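Local coordinates for protein aminoglycoside N(3)-acetyltransferase III (Serratia marcescens, PDB 7LAO) that transfers an acetyl group from acetyl-CoA to the 3-amino group of 2-deoxystreptamine antibiotics such as gentamicin, giving resistance to them, at residues I228-H238 / Y249-G260; V18-V26 / A50-Y60. One frame throughout, in Å; residues are numbered along the deposited sequence.

Contact 1 of 2, residues I228-H238 / Y249-G260; sequences IAKAYVELGRH and YLFEAQDIVSFG
The last turns of helix 224-233 and the loop after it pack into the corner where strand 246-252 passes into helix 253-268, and Tyr232 fills that corner. Its CG stands anti to the backbone N (chi1 180°), which lays the ring with one face under Ile256 and an edge toward Phe259. Ile256 CG1 sits over that face, 3.8 Å from the centroid of the Tyr232 ring, a CH-pi contact. The Tyr232 edge turns toward the face of Phe259 in an offset edge-to-face pair, planes at 67°, with Tyr232 CD1 3.5 Å from Phe259 CG. At the far end, Tyr232 OH donates to the anti lone pair of Asp255 OD1 at 2.7 Å. Asp255 OD1 also takes Arg237 NH1, on its syn lone pair, at 2.8 Å, a salt bridge lying in the guanidinium plane. Helix segments 228-233 and 253-260, their directions 110° apart, meet here; a type I turn runs from Val233 to Gly236, and Gly236 has positive phi. Beyond it, His238 CB comes within 3.4 Å of Phe251 CD1, and His238, Tyr249 and Phe251 make an aromatic cluster, with His238 NE2 bonded to Glu240. Ile228 CG2 touches Gly260 CA at 3.6 Å.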
loop_
_atom_site.group_PDB
_atom_site.type_symbol
_atom_site.label_atom_id
_atom_site.label_comp_id
_atom_site.label_asym_id
_atom_site.label_seq_id
_atom_site.Cartn_x
_atom_site.Cartn_y
_atom_site.Cartn_z
ATOM N N ILE A 228 6.131 -15.021 -1.228
ATOM C CA ILE A 228 7.015 -14.532 -2.281
ATOM C C ILE A 228 8.119 -13.649 -1.710
ATOM O O ILE A 228 9.290 -13.769 -2.102
ATOM C CB ILE A 228 6.203 -13.788 -3.352
ATOM C CG1 ILE A 228 5.343 -14.789 -4.136
ATOM C CG2 ILE A 228 7.139 -13.082 -4.307
ATOM C CD1 ILE A 228 4.252 -14.132 -4.936
ATOM N N ALA A 229 7.769 -12.759 -0.770
ATOM C CA ALA A 229 8.765 -11.879 -0.180
ATOM C C ALA A 229 9.826 -12.670 0.544
ATOM O O ALA A 229 11.018 -12.364 0.433
ATOM C CB ALA A 229 8.102 -10.886 0.785
ATOM N N LYS A 230 9.415 -13.680 1.307
ATOM C CA LYS A 230 10.403 -14.517 1.984
ATOM C C LYS A 230 11.339 -15.188 0.987
ATOM O O LYS A 230 12.560 -15.264 1.210
ATOM C CB LYS A 230 9.710 -15.571 2.843
ATOM C CG LYS A 230 8.954 -15.029 4.036
ATOM C CD LYS A 230 7.903 -16.042 4.504
ATOM C CE LYS A 230 8.396 -16.894 5.620
ATOM N NZ LYS A 230 8.228 -16.116 6.882
ATOM N N ALA A 231 10.777 -15.753 -0.087
ATOM C CA ALA A 231 11.620 -16.386 -1.094
ATOM C C ALA A 231 12.531 -15.364 -1.756
ATOM O O ALA A 231 13.713 -15.657 -1.988
ATOM C CB ALA A 231 10.767 -17.095 -2.157
ATOM N N TYR A 232 12.026 -14.127 -1.986
ATOM C CA TYR A 232 12.866 -13.102 -2.601
ATOM C C TYR A 232 14.009 -12.702 -1.677
ATOM O O TYR A 232 15.151 -12.501 -2.123
ATOM C CB TYR A 232 12.034 -11.862 -2.976
ATOM C CG TYR A 232 12.840 -10.751 -3.619
ATOM C CD1 TYR A 232 13.195 -10.795 -4.983
ATOM C CD2 TYR A 232 13.221 -9.614 -2.865
ATOM C CE1 TYR A 232 13.956 -9.746 -5.580
ATOM C CE2 TYR A 232 13.938 -8.574 -3.458
ATOM C CZ TYR A 232 14.287 -8.633 -4.788
ATOM O OH TYR A 232 15.053 -7.607 -5.304
ATOM N N VAL A 233 13.728 -12.606 -0.379
ATOM C CA VAL A 233 14.784 -12.199 0.548
ATOM C C VAL A 233 16.036 -13.096 0.481
ATOM O O VAL A 233 17.155 -12.610 0.678
ATOM C CB VAL A 233 14.188 -12.105 1.969
ATOM C CG1 VAL A 233 15.321 -12.276 3.099
ATOM C CG2 VAL A 233 13.427 -10.815 2.103
ATOM N N GLU A 234 15.890 -14.387 0.134
ATOM C CA GLU A 234 17.048 -15.266 0.092
ATOM C C GLU A 234 18.113 -14.811 -0.910
ATOM O O GLU A 234 19.305 -15.114 -0.726
ATOM C CB GLU A 234 16.582 -16.688 -0.204
ATOM C CG GLU A 234 15.706 -17.285 0.883
ATOM C CD GLU A 234 15.451 -18.779 0.670
ATOM O OE1 GLU A 234 15.570 -19.244 -0.488
ATOM O OE2 GLU A 234 15.152 -19.487 1.657
ATOM N N LEU A 235 17.721 -14.065 -1.964
ATOM C CA LEU A 235 18.683 -13.593 -2.969
ATOM C C LEU A 235 19.660 -12.557 -2.427
ATOM O O LEU A 235 20.724 -12.343 -3.031
ATOM C CB LEU A 235 17.936 -12.960 -4.151
ATOM C CG LEU A 235 17.005 -13.823 -4.997
ATOM C CD1 LEU A 235 16.364 -12.975 -6.179
ATOM C CD2 LEU A 235 17.724 -15.010 -5.556
ATOM N N GLY A 236 19.329 -11.919 -1.303
ATOM C CA GLY A 236 20.254 -10.963 -0.716
ATOM C C GLY A 236 20.389 -9.686 -1.531
ATOM O O GLY A 236 21.413 -9.005 -1.429
ATOM N N ARG A 237 19.387 -9.355 -2.361
ATOM C CA ARG A 237 19.419 -8.119 -3.182
ATOM C C ARG A 237 18.883 -6.909 -2.448
ATOM O O ARG A 237 19.313 -5.792 -2.713
ATOM C CB ARG A 237 18.561 -8.263 -4.459
ATOM C CG ARG A 237 19.079 -9.415 -5.379
ATOM C CD ARG A 237 18.095 -9.562 -6.577
ATOM N NE ARG A 237 18.601 -10.552 -7.516
ATOM C CZ ARG A 237 18.074 -10.770 -8.703
ATOM N NH1 ARG A 237 17.004 -10.062 -9.110
ATOM N NH2 ARG A 237 18.613 -11.706 -9.475
ATOM N N HIS A 238 17.966 -7.128 -1.529
ATOM C CA HIS A 238 17.332 -6.063 -0.764
ATOM C C HIS A 238 18.302 -5.570 0.316
ATOM O O HIS A 238 19.372 -6.130 0.502
ATOM C CB HIS A 238 16.074 -6.623 -0.120
ATOM C CG HIS A 238 16.412 -7.636 0.918
ATOM N ND1 HIS A 238 16.915 -8.890 0.598
ATOM C CD2 HIS A 238 16.451 -7.543 2.271
ATOM C CE1 HIS A 238 17.209 -9.535 1.716
ATOM N NE2 HIS A 238 16.939 -8.741 2.748
ATOM N N TYR A 249 13.266 -2.965 6.058
ATOM C CA TYR A 249 13.634 -3.513 4.747
ATOM C C TYR A 249 13.452 -2.448 3.682
ATOM O O TYR A 249 12.504 -1.642 3.739
ATOM C CB TYR A 249 12.761 -4.686 4.321
ATOM C CG TYR A 249 12.848 -5.913 5.185
ATOM C CD1 TYR A 249 12.223 -5.960 6.434
ATOM C CD2 TYR A 249 13.540 -7.051 4.729
ATOM C CE1 TYR A 249 12.293 -7.108 7.223
ATOM C CE2 TYR A 249 13.606 -8.187 5.509
ATOM C CZ TYR A 249 12.989 -8.226 6.742
ATOM O OH TYR A 249 13.068 -9.349 7.514
ATOM N N LEU A 250 14.338 -2.464 2.687
ATOM C CA LEU A 250 14.144 -1.642 1.502
ATOM C C LEU A 250 14.309 -2.554 0.266
ATOM O O LEU A 250 15.362 -3.193 0.084
ATOM C CB LEU A 250 15.102 -0.434 1.469
ATOM C CG LEU A 250 14.934 0.547 0.273
ATOM C CD1 LEU A 250 13.603 1.295 0.249
ATOM C CD2 LEU A 250 16.130 1.527 0.194
ATOM N N PHE A 251 13.239 -2.662 -0.516
ATOM C CA PHE A 251 13.134 -3.492 -1.730
ATOM C C PHE A 251 12.980 -2.639 -2.982
ATOM O O PHE A 251 12.202 -1.670 -3.006
ATOM C CB PHE A 251 11.898 -4.393 -1.660
ATOM C CG PHE A 251 11.848 -5.296 -0.502
ATOM C CD1 PHE A 251 12.659 -6.411 -0.466
ATOM C CD2 PHE A 251 10.945 -5.085 0.549
ATOM C CE1 PHE A 251 12.625 -7.321 0.597
ATOM C CE2 PHE A 251 10.903 -5.998 1.643
ATOM C CZ PHE A 251 11.721 -7.097 1.656
ATOM N N GLU A 252 13.640 -3.054 -4.072
ATOM C CA GLU A 252 13.430 -2.447 -5.385
ATOM C C GLU A 252 12.148 -3.002 -5.979
ATOM O O GLU A 252 12.030 -4.234 -6.156
ATOM C CB GLU A 252 14.613 -2.748 -6.302
ATOM C CG GLU A 252 14.642 -1.951 -7.539
ATOM C CD GLU A 252 15.109 -2.752 -8.749
ATOM O OE1 GLU A 252 14.316 -2.914 -9.709
ATOM O OE2 GLU A 252 16.270 -3.225 -8.726
ATOM N N ALA A 253 11.190 -2.119 -6.327
ATOM C CA ALA A 253 9.854 -2.629 -6.636
ATOM C C ALA A 253 9.821 -3.403 -7.962
ATOM O O ALA A 253 9.142 -4.420 -8.055
ATOM C CB ALA A 253 8.790 -1.510 -6.722
ATOM N N GLN A 254 10.516 -2.927 -8.984
ATOM C CA GLN A 254 10.491 -3.658 -10.263
ATOM C C GLN A 254 11.034 -5.073 -10.087
ATOM O O GLN A 254 10.540 -6.035 -10.690
ATOM C CB GLN A 254 11.275 -2.880 -11.324
ATOM C CG GLN A 254 10.542 -1.575 -11.759
ATOM C CD GLN A 254 11.252 -0.650 -12.804
ATOM O OE1 GLN A 254 12.473 -0.636 -12.959
ATOM N NE2 GLN A 254 10.447 0.163 -13.480
ATOM N N ASP A 255 12.063 -5.206 -9.268
ATOM C CA ASP A 255 12.758 -6.484 -9.126
ATOM C C ASP A 255 11.936 -7.481 -8.321
ATOM O O ASP A 255 11.790 -8.640 -8.730
ATOM C CB ASP A 255 14.117 -6.258 -8.489
ATOM C CG ASP A 255 15.083 -7.421 -8.800
ATOM O OD1 ASP A 255 15.519 -8.075 -7.877
ATOM O OD2 ASP A 255 15.336 -7.703 -9.969
ATOM N N ILE A 256 11.286 -7.031 -7.253
ATOM C CA ILE A 256 10.513 -7.983 -6.468
ATOM C C ILE A 256 9.230 -8.363 -7.176
ATOM O O ILE A 256 8.730 -9.495 -7.015
ATOM C CB ILE A 256 10.246 -7.448 -5.055
ATOM C CG1 ILE A 256 9.947 -8.628 -4.134
ATOM C CG2 ILE A 256 9.095 -6.322 -5.075
ATOM C CD1 ILE A 256 9.952 -8.237 -2.672
ATOM N N VAL A 257 8.676 -7.456 -7.992
ATOM C CA VAL A 257 7.518 -7.807 -8.787
ATOM C C VAL A 257 7.924 -8.813 -9.862
ATOM O O VAL A 257 7.222 -9.796 -10.112
ATOM C CB VAL A 257 6.890 -6.525 -9.377
ATOM C CG1 VAL A 257 5.977 -6.841 -10.584
ATOM C CG2 VAL A 257 6.107 -5.828 -8.285
ATOM N N SER A 258 9.050 -8.574 -10.530
ATOM C CA SER A 258 9.501 -9.517 -11.570
ATOM C C SER A 258 9.788 -10.898 -10.962
ATOM O O SER A 258 9.358 -11.936 -11.485
ATOM C CB SER A 258 10.749 -8.957 -12.235
ATOM O OG SER A 258 11.234 -9.877 -13.187
ATOM N N PHE A 259 10.439 -10.904 -9.786
ATOM C CA PHE A 259 10.636 -12.153 -9.068
ATOM C C PHE A 259 9.307 -12.820 -8.776
ATOM O O PHE A 259 9.149 -14.026 -8.961
ATOM C CB PHE A 259 11.379 -11.907 -7.750
ATOM C CG PHE A 259 11.530 -13.161 -6.935
ATOM C CD1 PHE A 259 10.580 -13.544 -5.991
ATOM C CD2 PHE A 259 12.613 -14.016 -7.183
ATOM C CE1 PHE A 259 10.784 -14.791 -5.265
ATOM C CE2 PHE A 259 12.784 -15.184 -6.449
ATOM C CZ PHE A 259 11.867 -15.555 -5.517
ATOM N N GLY A 260 8.350 -12.049 -8.280
ATOM C CA GLY A 260 7.064 -12.608 -7.908
ATOM C C GLY A 260 6.334 -13.222 -9.095
ATOM O O GLY A 260 5.719 -14.286 -8.968
#

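Contact 2 of 2, residues V18-V26 / A50-Y60; sequences VRPGDLIMV and AVGSAGTLMGY
Ile24 O takes Met58 N at 2.7 Å, a bond bent to 130° at the hydrogen, while Leu57 CA of the same strand adds a CA-H...O contact to that oxygen. In the same ladder Ile24 N gives its hydrogen to Thr56 O and Val26 N to Met58 O, both at 2.9 Å. The result is a parallel pairing of strands 23-28 and 56-60 within the mixed central sheet, Leu23 level with Thr56 and Met25 with Met58. These four side chains share one face, on which Leu23 CD1 lies against Thr56 CG2 at 3.6 Å and helix 147-153 brings Phe151 onto Leu23 and both methionines. With CG anti to the backbone N (chi1 -179°) and the rest of the chain extended, Met25 lies alongside Tyr60, Met25 CE 3.8 Å from Tyr60 CB. The opposite face carries Ile24 and Leu57; there Val51 CG1 touches both Ile24 CG1 and Val18 CG1. Before the strands begin, the type II turn Arg19-Asp22 meets the end of helix 40-51 through a nearly straight bond from Gly21 N to Val51 O, 2.8 Å. One water donates to Val18 O and Ala50 O, and another links Val26 O to Tyr60 N.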
loop_
_atom_site.group_PDB
_atom_site.type_symbol
_atom_site.label_atom_id
_atom_site.label_comp_id
_atom_site.label_asym_id
_atom_site.label_seq_id
_atom_site.Cartn_x
_atom_site.Cartn_y
_atom_site.Cartn_z
ATOM N N VAL A 18 17.966 4.707 1.226
ATOM C CA VAL A 18 17.099 5.736 0.653
ATOM C C VAL A 18 17.963 6.896 0.167
ATOM O O VAL A 18 18.920 7.300 0.840
ATOM C CB VAL A 18 16.066 6.221 1.691
ATOM C CG1 VAL A 18 15.128 7.362 1.091
ATOM C CG2 VAL A 18 15.229 5.029 2.239
ATOM N N ARG A 19 17.630 7.443 -1.008
ATOM C CA ARG A 19 18.438 8.487 -1.631
ATOM C C ARG A 19 17.549 9.613 -2.136
ATOM O O ARG A 19 16.373 9.386 -2.449
ATOM C CB ARG A 19 19.262 7.934 -2.808
ATOM C CG ARG A 19 20.416 7.028 -2.422
ATOM C CD ARG A 19 21.404 7.803 -1.542
ATOM N NE ARG A 19 22.514 6.980 -1.109
ATOM C CZ ARG A 19 22.542 6.247 0.013
ATOM N NH1 ARG A 19 21.497 6.201 0.845
ATOM N NH2 ARG A 19 23.631 5.528 0.292
ATOM N N PRO A 20 18.081 10.846 -2.194
ATOM C CA PRO A 20 17.347 11.947 -2.831
ATOM C C PRO A 20 16.857 11.616 -4.243
ATOM O O PRO A 20 17.590 11.076 -5.085
ATOM C CB PRO A 20 18.368 13.096 -2.837
ATOM C CG PRO A 20 19.216 12.838 -1.665
ATOM C CD PRO A 20 19.331 11.312 -1.571
ATOM N N GLY A 21 15.592 11.943 -4.496
ATOM C CA GLY A 21 14.955 11.636 -5.765
ATOM C C GLY A 21 14.153 10.358 -5.766
ATOM O O GLY A 21 13.406 10.106 -6.726
ATOM N N ASP A 22 14.295 9.520 -4.739
ATOM C CA ASP A 22 13.650 8.213 -4.750
ATOM C C ASP A 22 12.155 8.363 -4.668
ATOM O O ASP A 22 11.639 9.306 -4.056
ATOM C CB ASP A 22 14.070 7.376 -3.534
ATOM C CG ASP A 22 15.411 6.701 -3.733
ATOM O OD1 ASP A 22 15.948 6.841 -4.850
ATOM O OD2 ASP A 22 15.926 6.057 -2.767
ATOM N N LEU A 23 11.469 7.373 -5.217
ATOM C CA LEU A 23 10.051 7.147 -4.990
ATOM C C LEU A 23 9.912 5.994 -3.991
ATOM O O LEU A 23 10.320 4.868 -4.279
ATOM C CB LEU A 23 9.359 6.808 -6.318
ATOM C CG LEU A 23 7.965 6.188 -6.256
ATOM C CD1 LEU A 23 6.958 7.188 -5.684
ATOM C CD2 LEU A 23 7.538 5.836 -7.752
ATOM N N ILE A 24 9.365 6.283 -2.803
ATOM C CA ILE A 24 9.308 5.335 -1.705
ATOM C C ILE A 24 7.848 5.084 -1.342
ATOM O O ILE A 24 7.112 6.021 -1.015
ATOM C CB ILE A 24 10.089 5.878 -0.494
ATOM C CG1 ILE A 24 11.529 6.143 -0.934
ATOM C CG2 ILE A 24 10.092 4.836 0.661
ATOM C CD1 ILE A 24 12.254 4.900 -1.321
ATOM N N MET A 25 7.444 3.836 -1.342
ATOM C CA MET A 25 6.187 3.448 -0.721
ATOM C C MET A 25 6.521 2.886 0.657
ATOM O O MET A 25 7.287 1.913 0.766
ATOM C CB MET A 25 5.454 2.405 -1.555
ATOM C CG MET A 25 4.104 1.968 -0.961
ATOM S SD MET A 25 3.027 1.143 -2.243
ATOM C CE MET A 25 1.600 0.715 -1.223
ATOM N N VAL A 26 5.928 3.477 1.704
ATOM C CA VAL A 26 6.267 3.129 3.091
ATOM C C VAL A 26 5.148 2.306 3.715
ATOM O O VAL A 26 3.976 2.699 3.665
ATOM C CB VAL A 26 6.509 4.402 3.930
ATOM C CG1 VAL A 26 7.081 4.079 5.354
ATOM C CG2 VAL A 26 7.365 5.419 3.189
ATOM N N ALA A 50 14.949 12.578 3.711
ATOM C CA ALA A 50 15.728 11.531 3.055
ATOM C C ALA A 50 15.558 11.577 1.525
ATOM O O ALA A 50 16.517 11.334 0.781
ATOM C CB ALA A 50 15.309 10.154 3.573
ATOM N N VAL A 51 14.345 11.815 1.024
ATOM C CA VAL A 51 14.174 11.769 -0.448
ATOM C C VAL A 51 14.296 13.133 -1.133
ATOM O O VAL A 51 14.268 13.197 -2.386
ATOM C CB VAL A 51 12.831 11.117 -0.841
ATOM C CG1 VAL A 51 12.763 9.640 -0.282
ATOM C CG2 VAL A 51 11.635 12.032 -0.419
ATOM N N GLY A 52 14.460 14.223 -0.376
ATOM C CA GLY A 52 14.565 15.554 -0.972
ATOM C C GLY A 52 13.278 16.029 -1.612
ATOM O O GLY A 52 12.253 15.346 -1.644
ATOM N N SER A 53 13.341 17.261 -2.128
ATOM C CA SER A 53 12.177 17.849 -2.743
ATOM C C SER A 53 11.841 17.164 -4.050
ATOM O O SER A 53 10.697 17.248 -4.478
ATOM C CB SER A 53 12.391 19.351 -2.946
ATOM O OG SER A 53 13.451 19.579 -3.849
ATOM N N ALA A 54 12.774 16.398 -4.646
ATOM C CA ALA A 54 12.475 15.708 -5.901
ATOM C C ALA A 54 11.901 14.311 -5.702
ATOM O O ALA A 54 11.381 13.716 -6.669
ATOM C CB ALA A 54 13.740 15.605 -6.761
ATOM N N GLY A 55 11.976 13.772 -4.483
ATOM C CA GLY A 55 11.445 12.457 -4.197
ATOM C C GLY A 55 9.950 12.477 -3.977
ATOM O O GLY A 55 9.321 13.522 -3.713
ATOM N N THR A 56 9.374 11.295 -4.045
ATOM C CA THR A 56 7.953 11.128 -3.800
ATOM C C THR A 56 7.747 10.047 -2.745
ATOM O O THR A 56 8.398 9.009 -2.760
ATOM C CB THR A 56 7.216 10.776 -5.095
ATOM O OG1 THR A 56 7.264 11.900 -5.986
ATOM C CG2 THR A 56 5.749 10.489 -4.823
ATOM N N LEU A 57 6.884 10.308 -1.774
ATOM C CA LEU A 57 6.539 9.290 -0.802
ATOM C C LEU A 57 5.144 8.813 -1.103
ATOM O O LEU A 57 4.287 9.598 -1.518
ATOM C CB LEU A 57 6.557 9.851 0.647
ATOM C CG LEU A 57 7.786 10.664 1.039
ATOM C CD1 LEU A 57 7.606 11.369 2.415
ATOM C CD2 LEU A 57 9.002 9.686 0.996
ATOM N N MET A 58 4.884 7.564 -0.769
ATOM C CA MET A 58 3.596 6.980 -1.077
ATOM C C MET A 58 3.164 6.034 0.021
ATOM O O MET A 58 3.994 5.382 0.683
ATOM C CB MET A 58 3.672 6.228 -2.398
ATOM C CG MET A 58 2.361 5.659 -2.895
ATOM S SD MET A 58 2.612 4.957 -4.592
ATOM C CE MET A 58 1.058 4.093 -4.840
ATOM N N GLY A 59 1.861 5.916 0.192
ATOM C CA GLY A 59 1.362 5.064 1.257
ATOM C C GLY A 59 0.022 4.492 0.874
ATOM O O GLY A 59 -0.722 5.079 0.071
ATOM N N TYR A 60 -0.317 3.365 1.494
ATOM C CA TYR A 60 -1.576 2.669 1.230
ATOM C C TYR A 60 -2.575 3.078 2.298
ATOM O O TYR A 60 -2.585 2.537 3.405
ATOM C CB TYR A 60 -1.330 1.170 1.204
ATOM C CG TYR A 60 -2.441 0.260 0.794
ATOM C CD1 TYR A 60 -3.600 0.726 0.150
ATOM C CD2 TYR A 60 -2.341 -1.094 1.068
ATOM C CE1 TYR A 60 -4.619 -0.160 -0.210
ATOM C CE2 TYR A 60 -3.339 -1.983 0.721
ATOM C CZ TYR A 60 -4.469 -1.526 0.072
ATOM O OH TYR A 60 -5.453 -2.424 -0.259
HETATM O O HOH W 1 18.927 10.165 1.771
HETATM O O HOH W 2 1.139 1.976 3.480
#

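Overall arrangement
Contact 2 comes first along the chain and closes well before contact 1 opens, so the two stand in series, their centres about 19 Å apart. Both reach the same mixed seven-stranded sheet: strands 56-60 and 23-28 of contact 2 are neighbours, strand 157-161 follows, and strand 246-252 of contact 1 lies antiparallel on its far side. Leu250 bridges the gap, packing its CD2 against Val18 N and its CD1 against Ile24 CD1. Helix 147-153 touches Met58 of segment 50-60 and Val257 of segment 249-260. An early and a late part of the acetyltransferase chain are therefore joined through one sheet and its flanking helices.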